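Local atomic coordinates of mitogen (PDB entry 2J4X), a protein that probably acts as a secreted superantigen toxin of the staphylococcal and streptococcal family, and binds a zinc ion. Residues A[55-60]-A[91-96]; A[22-27]-A[72-77]; A[140-145]-A[186-191]. All blocks are in the same frame, centred on the assembly; numbering follows the deposited sequence.

Contact 1 of 3, residues A[55-60]-A[91-96]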
ATOM      1  N   SER A  55       9.706 -10.262  -8.510  1.00 38.82           N
ATOM      2  CA  SER A  55      10.752 -10.227  -7.503  1.00 39.20           C
ATOM      3  C   SER A  55      10.337  -9.295  -6.376  1.00 38.92           C
ATOM      4  O   SER A  55      10.107  -8.112  -6.590  1.00 39.71           O
ATOM      5  CB  SER A  55      12.072  -9.742  -8.105  1.00 39.31           C
ATOM      6  OG  SER A  55      13.064  -9.648  -7.094  1.00 40.72           O
ATOM      7  N   SER A  56      10.242  -9.833  -5.171  1.00 38.79           N
ATOM      8  CA  SER A  56       9.852  -9.043  -4.027  1.00 37.23           C
ATOM      9  C   SER A  56      11.061  -8.767  -3.132  1.00 39.45           C
ATOM     10  O   SER A  56      11.645  -9.676  -2.541  1.00 40.14           O
ATOM     11  CB  SER A  56       8.771  -9.778  -3.253  1.00 35.49           C
ATOM     12  OG  SER A  56       8.284  -8.976  -2.203  1.00 35.00           O
ATOM     13  N   ASN A  57      11.451  -7.501  -3.054  1.00 40.26           N
ATOM     14  CA  ASN A  57      12.568  -7.103  -2.223  1.00 40.81           C
ATOM     15  C   ASN A  57      11.979  -7.004  -0.825  1.00 41.87           C
ATOM     16  O   ASN A  57      10.959  -6.335  -0.630  1.00 41.88           O
ATOM     17  CB  ASN A  57      13.110  -5.757  -2.728  1.00 41.04           C
ATOM     18  CG  ASN A  57      14.097  -5.108  -1.775  1.00 42.65           C
ATOM     19  OD1 ASN A  57      14.952  -5.771  -1.184  1.00 43.76           O
ATOM     20  ND2 ASN A  57      13.990  -3.786  -1.633  1.00 43.19           N
ATOM     21  N   VAL A  58      12.591  -7.706   0.134  1.00 42.70           N
ATOM     22  CA  VAL A  58      12.130  -7.710   1.526  1.00 44.17           C
ATOM     23  C   VAL A  58      13.320  -7.530   2.472  1.00 44.45           C
ATOM     24  O   VAL A  58      14.455  -7.662   2.043  1.00 45.81           O
ATOM     25  CB  VAL A  58      11.386  -9.029   1.879  1.00 44.63           C
ATOM     26  CG1 VAL A  58      10.313  -8.747   2.897  1.00 46.95           C
ATOM     27  CG2 VAL A  58      10.723  -9.623   0.655  1.00 45.06           C
ATOM     28  N   SER A  59      13.068  -7.216   3.743  1.00 44.77           N
ATOM     29  CA  SER A  59      14.141  -7.006   4.723  1.00 46.40           C
ATOM     30  C   SER A  59      14.830  -8.302   5.102  1.00 48.12           C
ATOM     31  O   SER A  59      14.214  -9.363   5.052  1.00 48.64           O
ATOM     32  CB  SER A  59      13.592  -6.390   6.008  1.00 46.49           C
ATOM     33  OG  SER A  59      12.823  -7.333   6.731  1.00 46.11           O
ATOM     34  N   PRO A  60      16.116  -8.232   5.514  1.00 49.34           N
ATOM     35  CA  PRO A  60      16.836  -9.453   5.897  1.00 49.17           C
ATOM     36  C   PRO A  60      15.984 -10.282   6.863  1.00 49.60           C
ATOM     37  O   PRO A  60      15.928 -11.514   6.773  1.00 49.09           O
ATOM     38  CB  PRO A  60      18.103  -8.912   6.553  1.00 48.59           C
ATOM     39  CG  PRO A  60      18.346  -7.641   5.792  1.00 49.57           C
ATOM     40  CD  PRO A  60      16.960  -7.040   5.730  1.00 49.23           C
ATOM     41  N   TYR A  91       9.433  -5.866 -10.457  1.00 42.92           N
ATOM     42  CA  TYR A  91      10.047  -5.679  -9.150  1.00 40.50           C
ATOM     43  C   TYR A  91       9.129  -4.945  -8.184  1.00 38.94           C
ATOM     44  O   TYR A  91       8.469  -3.985  -8.564  1.00 38.49           O
ATOM     45  CB  TYR A  91      11.354  -4.919  -9.287  1.00 42.54           C
ATOM     46  CG  TYR A  91      12.332  -5.600 -10.202  1.00 45.30           C
ATOM     47  CD1 TYR A  91      12.297  -5.371 -11.575  1.00 47.36           C
ATOM     48  CD2 TYR A  91      13.268  -6.505  -9.708  1.00 46.09           C
ATOM     49  CE1 TYR A  91      13.168  -6.028 -12.440  1.00 48.62           C
ATOM     50  CE2 TYR A  91      14.142  -7.170 -10.561  1.00 46.83           C
ATOM     51  CZ  TYR A  91      14.085  -6.928 -11.927  1.00 48.76           C
ATOM     52  OH  TYR A  91      14.926  -7.596 -12.793  1.00 51.65           O
ATOM     53  N   VAL A  92       9.075  -5.413  -6.937  1.00 36.46           N
ATOM     54  CA  VAL A  92       8.237  -4.795  -5.917  1.00 34.51           C
ATOM     55  C   VAL A  92       8.906  -4.977  -4.559  1.00 34.55           C
ATOM     56  O   VAL A  92       9.849  -5.744  -4.434  1.00 33.57           O
ATOM     57  CB  VAL A  92       6.840  -5.444  -5.861  1.00 32.93           C
ATOM     58  CG1 VAL A  92       6.245  -5.544  -7.249  1.00 31.54           C
ATOM     59  CG2 VAL A  92       6.931  -6.818  -5.206  1.00 33.89           C
ATOM     60  N   ASP A  93       8.422  -4.251  -3.556  1.00 35.48           N
ATOM     61  CA  ASP A  93       8.929  -4.329  -2.176  1.00 36.14           C
ATOM     62  C   ASP A  93       7.844  -4.999  -1.360  1.00 35.30           C
ATOM     63  O   ASP A  93       6.683  -4.610  -1.462  1.00 35.56           O
ATOM     64  CB  ASP A  93       9.134  -2.937  -1.561  1.00 37.82           C
ATOM     65  CG  ASP A  93      10.338  -2.195  -2.125  1.00 40.20           C
ATOM     66  OD1 ASP A  93      10.360  -0.944  -1.973  1.00 42.31           O
ATOM     67  OD2 ASP A  93      11.257  -2.846  -2.696  1.00 41.03           O
ATOM     68  N   GLY A  94       8.208  -5.983  -0.541  1.00 34.63           N
ATOM     69  CA  GLY A  94       7.209  -6.657   0.276  1.00 32.49           C
ATOM     70  C   GLY A  94       5.905  -7.060  -0.404  1.00 30.64           C
ATOM     71  O   GLY A  94       5.927  -7.595  -1.507  1.00 30.32           O
ATOM     72  N   GLY A  95       4.778  -6.813   0.275  1.00 30.06           N
ATOM     73  CA  GLY A  95       3.455  -7.153  -0.237  1.00 29.63           C
ATOM     74  C   GLY A  95       3.073  -8.601   0.039  1.00 30.95           C
ATOM     75  O   GLY A  95       2.027  -9.079  -0.395  1.00 31.35           O
ATOM     76  N   LEU A  96       3.897  -9.292   0.827  1.00 32.29           N
ATOM     77  CA  LEU A  96       3.699 -10.717   1.104  1.00 31.12           C
ATOM     78  C   LEU A  96       3.008 -11.116   2.384  1.00 29.92           C
ATOM     79  O   LEU A  96       3.316 -10.610   3.442  1.00 29.66           O
ATOM     80  CB  LEU A  96       5.053 -11.453   1.051  1.00 30.52           C
ATOM     81  CG  LEU A  96       6.043 -11.025  -0.038  1.00 29.45           C
ATOM     82  CD1 LEU A  96       7.240 -11.950  -0.027  1.00 28.82           C
ATOM     83  CD2 LEU A  96       5.370 -11.041  -1.397  1.00 29.45           C
TER
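Leu96 lays both methyl branches against the hydroxyl of Ser56, with CD2 of Leu96 3.7 Å from OG of Ser56, just where two parallel strands of the OB-fold domain run out. These are the ends of strand 53-57 and of the first part of strand 87-98, and the parallel pairing sets these two strands apart from the antiparallel pairs in the rest of the sheet. Ser55, Ser56 and Asn57 pair in turn with Tyr91, Val92 and Asp93. Val92 uses both backbone groups: its N donates to O of Ser55, and its O receives N of Asn57 at 2.7 Å. The ladder closes with N of Gly94 on O of Asn57, at a residue whose positive phi (45°) takes the chain out of the strand.

On the face of Ser56 and Val92, with OG of Ser56 opposite its backbone N (chi1 -175°), the hydroxyl is directed at the turn and donates to O of Gly94 at 2.8 Å. This bond fastens the turn after the strand and leaves a polar atom beneath the leucine, which itself packs on Leu34, Val72 and Ile74. Val58 extends the apolar layer, its CG2 lying 4.2 Å from CD1 of Leu96.

The other face carries Ser55, Asn57, Tyr91 and Asp93. CB of Ser55 sits obliquely by the tyrosine ring, 3.8 Å from CD2 of Tyr91, whose hydroxyl bonds to Ser82. Asn57 and Asp93 run side by side with their flat ends turned 68° from each other. OD2 of Asp93 is also in a salt bridge with Lys79, which probably favours the charged carboxylate; ND2 of Asn57 donates a hydrogen bond to OD2 of Asp93 at 3.1 Å, from above the carboxylate plane.

Contact 2 of 3, residues A[22-27]-A[72-77]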
ATOM      1  N   THR A  22      -2.664 -14.434  -5.655  1.00 35.53           N
ATOM      2  CA  THR A  22      -2.763 -15.332  -4.514  1.00 38.19           C
ATOM      3  C   THR A  22      -2.106 -16.673  -4.833  1.00 39.54           C
ATOM      4  O   THR A  22      -1.885 -16.994  -6.004  1.00 41.16           O
ATOM      5  CB  THR A  22      -4.240 -15.564  -4.120  1.00 38.42           C
ATOM      6  OG1 THR A  22      -4.878 -16.421  -5.075  1.00 38.53           O
ATOM      7  CG2 THR A  22      -4.980 -14.233  -4.082  1.00 40.00           C
ATOM      8  N   ASN A  23      -1.775 -17.447  -3.797  1.00 39.90           N
ATOM      9  CA  ASN A  23      -1.156 -18.758  -3.988  1.00 39.46           C
ATOM     10  C   ASN A  23       0.034 -18.756  -4.929  1.00 39.74           C
ATOM     11  O   ASN A  23       0.076 -19.535  -5.880  1.00 38.49           O
ATOM     12  CB  ASN A  23      -2.187 -19.736  -4.516  1.00 39.64           C
ATOM     13  CG  ASN A  23      -3.312 -19.924  -3.565  1.00 41.96           C
ATOM     14  OD1 ASN A  23      -3.194 -20.678  -2.606  1.00 46.41           O
ATOM     15  ND2 ASN A  23      -4.414 -19.216  -3.794  1.00 44.05           N
ATOM     16  N   MET A  24       0.997 -17.878  -4.660  1.00 40.81           N
ATOM     17  CA  MET A  24       2.204 -17.789  -5.467  1.00 41.62           C
ATOM     18  C   MET A  24       3.322 -18.425  -4.653  1.00 42.17           C
ATOM     19  O   MET A  24       3.676 -17.942  -3.576  1.00 40.53           O
ATOM     20  CB  MET A  24       2.538 -16.327  -5.790  1.00 40.09           C
ATOM     21  CG  MET A  24       1.461 -15.571  -6.569  1.00 40.00           C
ATOM     22  SD  MET A  24       1.164 -16.189  -8.241  1.00 39.24           S
ATOM     23  CE  MET A  24       2.612 -15.584  -9.044  1.00 38.29           C
ATOM     24  N   LYS A  25       3.847 -19.525  -5.184  1.00 43.93           N
ATOM     25  CA  LYS A  25       4.920 -20.303  -4.570  1.00 45.59           C
ATOM     26  C   LYS A  25       6.269 -19.640  -4.826  1.00 45.42           C
ATOM     27  O   LYS A  25       6.602 -19.351  -5.974  1.00 44.51           O
ATOM     28  CB  LYS A  25       4.905 -21.718  -5.163  1.00 48.27           C
ATOM     29  CG  LYS A  25       5.836 -22.719  -4.506  1.00 50.31           C
ATOM     30  CD  LYS A  25       5.214 -24.101  -4.532  1.00 50.93           C
ATOM     31  CE  LYS A  25       3.850 -24.058  -3.843  1.00 53.87           C
ATOM     32  NZ  LYS A  25       3.264 -25.400  -3.564  1.00 56.05           N
ATOM     33  N   ILE A  26       7.027 -19.386  -3.760  1.00 45.19           N
ATOM     34  CA  ILE A  26       8.334 -18.758  -3.889  1.00 46.94           C
ATOM     35  C   ILE A  26       9.192 -19.793  -4.596  1.00 49.21           C
ATOM     36  O   ILE A  26       9.464 -20.849  -4.026  1.00 51.61           O
ATOM     37  CB  ILE A  26       8.953 -18.450  -2.502  1.00 46.46           C
ATOM     38  CG1 ILE A  26       7.978 -17.618  -1.656  1.00 46.43           C
ATOM     39  CG2 ILE A  26      10.271 -17.710  -2.679  1.00 46.28           C
ATOM     40  CD1 ILE A  26       8.446 -17.352  -0.226  1.00 44.08           C
ATOM     41  N   THR A  27       9.612 -19.514  -5.830  1.00 50.19           N
ATOM     42  CA  THR A  27      10.413 -20.476  -6.588  1.00 50.51           C
ATOM     43  C   THR A  27      11.895 -20.428  -6.227  1.00 52.03           C
ATOM     44  O   THR A  27      12.455 -21.414  -5.730  1.00 54.19           O
ATOM     45  CB  THR A  27      10.238 -20.269  -8.101  1.00 49.73           C
ATOM     46  OG1 THR A  27      10.603 -18.931  -8.450  1.00 50.51           O
ATOM     47  CG2 THR A  27       8.799 -20.510  -8.499  1.00 48.72           C
ATOM     48  N   VAL A  72       2.675 -17.806  -1.184  1.00 37.13           N
ATOM     49  CA  VAL A  72       2.507 -16.446  -0.693  1.00 36.77           C
ATOM     50  C   VAL A  72       1.491 -15.637  -1.528  1.00 36.26           C
ATOM     51  O   VAL A  72       1.417 -15.793  -2.757  1.00 35.90           O
ATOM     52  CB  VAL A  72       3.910 -15.731  -0.684  1.00 36.48           C
ATOM     53  CG1 VAL A  72       3.777 -14.235  -0.439  1.00 36.15           C
ATOM     54  CG2 VAL A  72       4.777 -16.345   0.409  1.00 36.28           C
ATOM     55  N   ASP A  73       0.685 -14.810  -0.854  1.00 34.97           N
ATOM     56  CA  ASP A  73      -0.270 -13.921  -1.539  1.00 32.71           C
ATOM     57  C   ASP A  73       0.483 -12.599  -1.661  1.00 31.70           C
ATOM     58  O   ASP A  73       1.156 -12.157  -0.724  1.00 29.16           O
ATOM     59  CB  ASP A  73      -1.544 -13.695  -0.724  1.00 33.49           C
ATOM     60  CG  ASP A  73      -2.462 -14.904  -0.713  1.00 35.26           C
ATOM     61  OD1 ASP A  73      -2.154 -15.890  -1.421  1.00 36.79           O
ATOM     62  OD2 ASP A  73      -3.492 -14.863   0.001  1.00 34.31           O
ATOM     63  N   ILE A  74       0.366 -11.968  -2.814  1.00 30.35           N
ATOM     64  CA  ILE A  74       1.086 -10.732  -3.052  1.00 29.74           C
ATOM     65  C   ILE A  74       0.221  -9.554  -3.438  1.00 29.45           C
ATOM     66  O   ILE A  74      -0.644  -9.677  -4.280  1.00 31.10           O
ATOM     67  CB  ILE A  74       2.105 -10.918  -4.198  1.00 29.81           C
ATOM     68  CG1 ILE A  74       2.942 -12.170  -3.954  1.00 28.94           C
ATOM     69  CG2 ILE A  74       2.999  -9.682  -4.332  1.00 29.15           C
ATOM     70  CD1 ILE A  74       3.905 -12.447  -5.068  1.00 30.20           C
ATOM     71  N   TYR A  75       0.445  -8.423  -2.788  1.00 28.85           N
ATOM     72  CA  TYR A  75      -0.224  -7.184  -3.124  1.00 27.32           C
ATOM     73  C   TYR A  75       0.892  -6.165  -2.959  1.00 27.34           C
ATOM     74  O   TYR A  75       1.214  -5.762  -1.850  1.00 26.60           O
ATOM     75  CB  TYR A  75      -1.367  -6.840  -2.180  1.00 28.97           C
ATOM     76  CG  TYR A  75      -2.183  -5.710  -2.761  1.00 31.58           C
ATOM     77  CD1 TYR A  75      -3.405  -5.949  -3.361  1.00 33.04           C
ATOM     78  CD2 TYR A  75      -1.665  -4.414  -2.835  1.00 33.16           C
ATOM     79  CE1 TYR A  75      -4.090  -4.932  -4.038  1.00 35.52           C
ATOM     80  CE2 TYR A  75      -2.338  -3.392  -3.502  1.00 33.53           C
ATOM     81  CZ  TYR A  75      -3.548  -3.661  -4.107  1.00 34.84           C
ATOM     82  OH  TYR A  75      -4.201  -2.677  -4.807  1.00 37.49           O
ATOM     83  N   ALA A  76       1.512  -5.772  -4.064  1.00 27.70           N
ATOM     84  CA  ALA A  76       2.598  -4.820  -3.996  1.00 27.48           C
ATOM     85  C   ALA A  76       2.639  -3.920  -5.208  1.00 28.37           C
ATOM     86  O   ALA A  76       2.282  -4.326  -6.304  1.00 30.59           O
ATOM     87  CB  ALA A  76       3.906  -5.552  -3.861  1.00 26.94           C
ATOM     88  N   LEU A  77       3.080  -2.688  -5.002  1.00 29.31           N
ATOM     89  CA  LEU A  77       3.212  -1.717  -6.076  1.00 28.95           C
ATOM     90  C   LEU A  77       4.465  -2.113  -6.868  1.00 31.71           C
ATOM     91  O   LEU A  77       5.472  -2.495  -6.277  1.00 32.63           O
ATOM     92  CB  LEU A  77       3.376  -0.307  -5.479  1.00 26.62           C
ATOM     93  CG  LEU A  77       3.515   0.957  -6.335  1.00 25.01           C
ATOM     94  CD1 LEU A  77       2.231   1.311  -7.072  1.00 23.14           C
ATOM     95  CD2 LEU A  77       3.873   2.072  -5.412  1.00 26.55           C
TER
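This is a corner contact in the curled sheet of the OB-fold domain, where the chain turns at Thr22 and Asn23 between strands 18-21 and 24-30 while strand 71-84 runs past. The axes of 24-27 and 72-77 stand at 101°, and across the two segments the antiparallel pairing comes down to one hydrogen-bonded pair, Met24 with Val72. N of Met24 reaches O of Val72 at 2.9 Å, and N of Val72 returns to O of Met24 at 2.6 Å. The second donor stands well above the carbonyl plane.

Asp73 holds the corner itself. With CG beside its backbone N (chi1 -74°), the carboxylate swings towards the turn, and OD1 of Asp73 takes N of Asn23 at 2.9 Å, nearly in line with its C-O bond. The same oxygen is hydrogen-bonded to OG1 of Thr99, so two partners grip it. Thr22 lies alongside, its CA 3.2 Å from OD1 of Asp73, which brings the carboxylate against the chain at the bend as well as against the amide.

Under the paired backbones the contact is apolar. Ile26 and Val72 cross obliquely, CD1 of Ile26 resting 3.9 Å from CG2 of Val72. Further along, the end of Ile74 comes up to the base of the methionine, with CD1 of Ile74 4.2 Å from CB of Met24. Met24 is bent along its chain, and its sulfur end turns off from strand 72-77.

Phe36 of strand 33-36 touches Met24, Ile26, Val72 and Ile74 together, while Phe66, in the loop after helix 60-65, packs on Ile26 and Val72. Farther along strand 71-84, Ile74 meets Ile19 of strand 18-21, and Tyr75 lies against Glu139 and Arg143 of helix 137-150.

Contact 3 of 3, residues A[140-145]-A[186-191]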
ATOM      1  N   ILE A 140      -3.167  -1.056   1.877  1.00 27.10           N
ATOM      2  CA  ILE A 140      -4.030   0.033   2.341  1.00 27.10           C
ATOM      3  C   ILE A 140      -3.471   1.382   1.864  1.00 28.08           C
ATOM      4  O   ILE A 140      -4.195   2.186   1.277  1.00 30.64           O
ATOM      5  CB  ILE A 140      -4.083   0.104   3.878  1.00 26.82           C
ATOM      6  CG1 ILE A 140      -4.659  -1.197   4.440  1.00 27.57           C
ATOM      7  CG2 ILE A 140      -4.899   1.307   4.316  1.00 24.60           C
ATOM      8  CD1 ILE A 140      -4.698  -1.239   5.961  1.00 26.42           C
ATOM      9  N   ASP A 141      -2.179   1.619   2.100  1.00 27.46           N
ATOM     10  CA  ASP A 141      -1.550   2.887   1.744  1.00 26.63           C
ATOM     11  C   ASP A 141      -1.646   3.198   0.259  1.00 26.42           C
ATOM     12  O   ASP A 141      -2.031   4.301  -0.124  1.00 25.96           O
ATOM     13  CB  ASP A 141      -0.083   2.883   2.209  1.00 27.10           C
ATOM     14  CG  ASP A 141       0.542   4.278   2.201  1.00 27.79           C
ATOM     15  OD1 ASP A 141      -0.169   5.252   2.525  1.00 28.62           O
ATOM     16  OD2 ASP A 141       1.742   4.406   1.893  1.00 29.02           O
ATOM     17  N   VAL A 142      -1.293   2.220  -0.568  1.00 25.59           N
ATOM     18  CA  VAL A 142      -1.350   2.363  -2.016  1.00 26.19           C
ATOM     19  C   VAL A 142      -2.770   2.553  -2.557  1.00 26.72           C
ATOM     20  O   VAL A 142      -2.998   3.377  -3.430  1.00 28.18           O
ATOM     21  CB  VAL A 142      -0.703   1.130  -2.719  1.00 26.39           C
ATOM     22  CG1 VAL A 142      -1.043   1.140  -4.227  1.00 24.18           C
ATOM     23  CG2 VAL A 142       0.824   1.140  -2.470  1.00 23.76           C
ATOM     24  N   ARG A 143      -3.729   1.776  -2.077  1.00 27.36           N
ATOM     25  CA  ARG A 143      -5.096   1.942  -2.545  1.00 27.11           C
ATOM     26  C   ARG A 143      -5.672   3.301  -2.058  1.00 28.61           C
ATOM     27  O   ARG A 143      -6.431   3.980  -2.786  1.00 28.42           O
ATOM     28  CB  ARG A 143      -5.957   0.771  -2.048  1.00 26.73           C
ATOM     29  CG  ARG A 143      -5.543  -0.586  -2.606  1.00 27.36           C
ATOM     30  CD  ARG A 143      -6.414  -1.712  -2.049  1.00 28.21           C
ATOM     31  NE  ARG A 143      -7.823  -1.562  -2.412  1.00 29.68           N
ATOM     32  CZ  ARG A 143      -8.799  -2.333  -1.948  1.00 30.48           C
ATOM     33  NH1 ARG A 143      -8.523  -3.304  -1.103  1.00 31.92           N
ATOM     34  NH2 ARG A 143     -10.053  -2.145  -2.325  1.00 31.90           N
ATOM     35  N   LEU A 144      -5.308   3.705  -0.843  1.00 27.65           N
ATOM     36  CA  LEU A 144      -5.804   4.965  -0.306  1.00 28.42           C
ATOM     37  C   LEU A 144      -5.255   6.116  -1.115  1.00 28.59           C
ATOM     38  O   LEU A 144      -5.988   7.061  -1.427  1.00 28.43           O
ATOM     39  CB  LEU A 144      -5.420   5.135   1.177  1.00 28.02           C
ATOM     40  CG  LEU A 144      -5.935   6.412   1.861  1.00 27.41           C
ATOM     41  CD1 LEU A 144      -6.236   6.143   3.322  1.00 27.38           C
ATOM     42  CD2 LEU A 144      -4.923   7.525   1.702  1.00 28.14           C
ATOM     43  N   ARG A 145      -3.971   6.048  -1.458  1.00 27.93           N
ATOM     44  CA  ARG A 145      -3.354   7.123  -2.241  1.00 28.22           C
ATOM     45  C   ARG A 145      -3.938   7.178  -3.650  1.00 28.50           C
ATOM     46  O   ARG A 145      -4.254   8.258  -4.134  1.00 30.38           O
ATOM     47  CB  ARG A 145      -1.829   6.952  -2.311  1.00 27.00           C
ATOM     48  CG  ARG A 145      -1.137   7.211  -0.995  1.00 27.12           C
ATOM     49  CD  ARG A 145       0.339   6.904  -1.058  1.00 25.39           C
ATOM     50  NE  ARG A 145       0.930   6.860   0.272  1.00 25.00           N
ATOM     51  CZ  ARG A 145       1.953   7.606   0.675  1.00 24.65           C
ATOM     52  NH1 ARG A 145       2.524   8.477  -0.141  1.00 22.73           N
ATOM     53  NH2 ARG A 145       2.421   7.455   1.898  1.00 22.43           N
ATOM     54  N   PRO A 186       6.745   5.244   2.189  1.00 36.45           N
ATOM     55  CA  PRO A 186       7.091   4.317   3.267  1.00 35.99           C
ATOM     56  C   PRO A 186       8.008   3.189   2.803  1.00 36.47           C
ATOM     57  O   PRO A 186       8.127   2.927   1.607  1.00 36.54           O
ATOM     58  CB  PRO A 186       5.725   3.799   3.730  1.00 35.41           C
ATOM     59  CG  PRO A 186       4.811   4.942   3.454  1.00 33.95           C
ATOM     60  CD  PRO A 186       5.284   5.411   2.086  1.00 35.53           C
ATOM     61  N   ASN A 187       8.660   2.546   3.766  1.00 37.41           N
ATOM     62  CA  ASN A 187       9.527   1.400   3.505  1.00 38.79           C
ATOM     63  C   ASN A 187       8.627   0.172   3.590  1.00 37.19           C
ATOM     64  O   ASN A 187       8.272  -0.291   4.683  1.00 37.28           O
ATOM     65  CB  ASN A 187      10.612   1.273   4.567  1.00 40.93           C
ATOM     66  CG  ASN A 187      11.563   0.122   4.285  1.00 43.20           C
ATOM     67  OD1 ASN A 187      11.323  -0.693   3.390  1.00 44.39           O
ATOM     68  ND2 ASN A 187      12.649   0.050   5.049  1.00 45.74           N
ATOM     69  N   TYR A 188       8.262  -0.360   2.438  1.00 36.43           N
ATOM     70  CA  TYR A 188       7.363  -1.510   2.398  1.00 36.68           C
ATOM     71  C   TYR A 188       8.079  -2.864   2.481  1.00 37.25           C
ATOM     72  O   TYR A 188       7.437  -3.917   2.506  1.00 36.48           O
ATOM     73  CB  TYR A 188       6.509  -1.469   1.117  1.00 32.20           C
ATOM     74  CG  TYR A 188       5.680  -0.220   0.907  1.00 27.32           C
ATOM     75  CD1 TYR A 188       4.856   0.274   1.910  1.00 26.49           C
ATOM     76  CD2 TYR A 188       5.661   0.411  -0.338  1.00 26.89           C
ATOM     77  CE1 TYR A 188       4.020   1.373   1.674  1.00 26.90           C
ATOM     78  CE2 TYR A 188       4.842   1.495  -0.593  1.00 26.14           C
ATOM     79  CZ  TYR A 188       4.016   1.976   0.411  1.00 27.50           C
ATOM     80  OH  TYR A 188       3.162   3.030   0.139  1.00 28.27           O
ATOM     81  N   THR A 189       9.402  -2.843   2.538  1.00 39.01           N
ATOM     82  CA  THR A 189      10.147  -4.093   2.597  1.00 40.63           C
ATOM     83  C   THR A 189       9.894  -4.929   3.869  1.00 42.22           C
ATOM     84  O   THR A 189      10.232  -6.117   3.909  1.00 42.86           O
ATOM     85  CB  THR A 189      11.673  -3.831   2.412  1.00 40.35           C
ATOM     86  OG1 THR A 189      12.121  -2.873   3.379  1.00 41.84           O
ATOM     87  CG2 THR A 189      11.961  -3.291   1.011  1.00 37.70           C
ATOM     88  N   ASP A 190       9.278  -4.342   4.898  1.00 44.46           N
ATOM     89  CA  ASP A 190       9.014  -5.093   6.131  1.00 45.62           C
ATOM     90  C   ASP A 190       7.705  -5.873   6.201  1.00 44.64           C
ATOM     91  O   ASP A 190       7.427  -6.513   7.211  1.00 45.06           O
ATOM     92  CB  ASP A 190       9.120  -4.187   7.365  1.00 50.13           C
ATOM     93  CG  ASP A 190       8.390  -2.881   7.203  1.00 53.72           C
ATOM     94  OD1 ASP A 190       7.164  -2.909   6.930  1.00 56.09           O
ATOM     95  OD2 ASP A 190       9.058  -1.828   7.355  1.00 56.70           O
ATOM     96  N   ASN A 191       6.909  -5.837   5.137  1.00 42.53           N
ATOM     97  CA  ASN A 191       5.649  -6.564   5.099  1.00 39.86           C
ATOM     98  C   ASN A 191       4.794  -6.317   6.299  1.00 39.04           C
ATOM     99  O   ASN A 191       4.184  -7.245   6.804  1.00 41.00           O
ATOM    100  CB  ASN A 191       5.877  -8.063   5.008  1.00 39.76           C
ATOM    101  CG  ASN A 191       6.321  -8.490   3.655  1.00 41.67           C
ATOM    102  OD1 ASN A 191       5.671  -8.174   2.669  1.00 42.87           O
ATOM    103  ND2 ASN A 191       7.441  -9.221   3.584  1.00 43.04           N
TER
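Tyr188 drives its hydroxyl into the carboxylate of Asp141 at the buried end of this contact, which joins helix 137-150 of the beta-grasp domain to the loop between strands 177-181 and 193-195. Side chains alone make the junction, and the nearest CA atoms, those of Asp141 and Pro186, are still 8.9 Å apart. OH of Tyr188 donates to OD2 of Asp141 at 2.6 Å. The oxygen lies at the ring's edge, near its plane, and is met on its anti side, somewhat out of the carboxylate plane; ring and carboxylate are turned 66° from each other. Asp141 projects CG away from its backbone N (chi1 -165°), which carries the acid towards the loop. The hydroxyl has a second partner in Tyr14 of helix 7-14, whose side chain also packs on Asp141, Val142, Arg145 and Pro186.

One helical turn on, Arg145 completes the network. Its NE forms a salt bridge with OD1 of Asp141 at 3.0 Å, reaching that oxygen from above the carboxylate plane. Trp168 donates to OD1 as well, and this company of donors probably stabilises the charged acid. NH1 of Arg145 bonds to O of Thr184, so the arginine holds the approach to the loop too. Pro186 closes tightly on this polar knot, its CG 3.5 Å from OD2 of Asp141 and its CD 3.5 Å from NH2 of Arg145.

Contacts are looser to the side and beyond. Val142 comes obliquely to the tyrosine, its CG2 4.0 Å from OH of Tyr188. Past the proline the loop leaves the helix: Asn187 is exposed and forms an Asx turn, its OD1 accepting N of Thr189. Back at the tyrosine, O of Pro186 stands over the centre of the Tyr188 ring, 3.9 Å above its plane.

In the fold
From the N terminus, 22-27 opens contact 2, and 55-60 opens contact 1 before strand 71-84 brings 72-77 back to close contact 2; strand 87-98 then brings 91-96 to close contact 1. The two therefore cross along the chain, and the neighbouring strands 71-84 and 87-98 join them within the OB-fold sheet, with O of Gly95 probably bonded to N of Tyr75. Contact 3 follows in series in the beta-grasp domain, 186-191 returning to helix 137-150. Its loop reaches contact 1 through Asn191 and Thr189, which meet Leu96 and Ser59, while its helix touches Tyr75 and Leu77, tying the domains together.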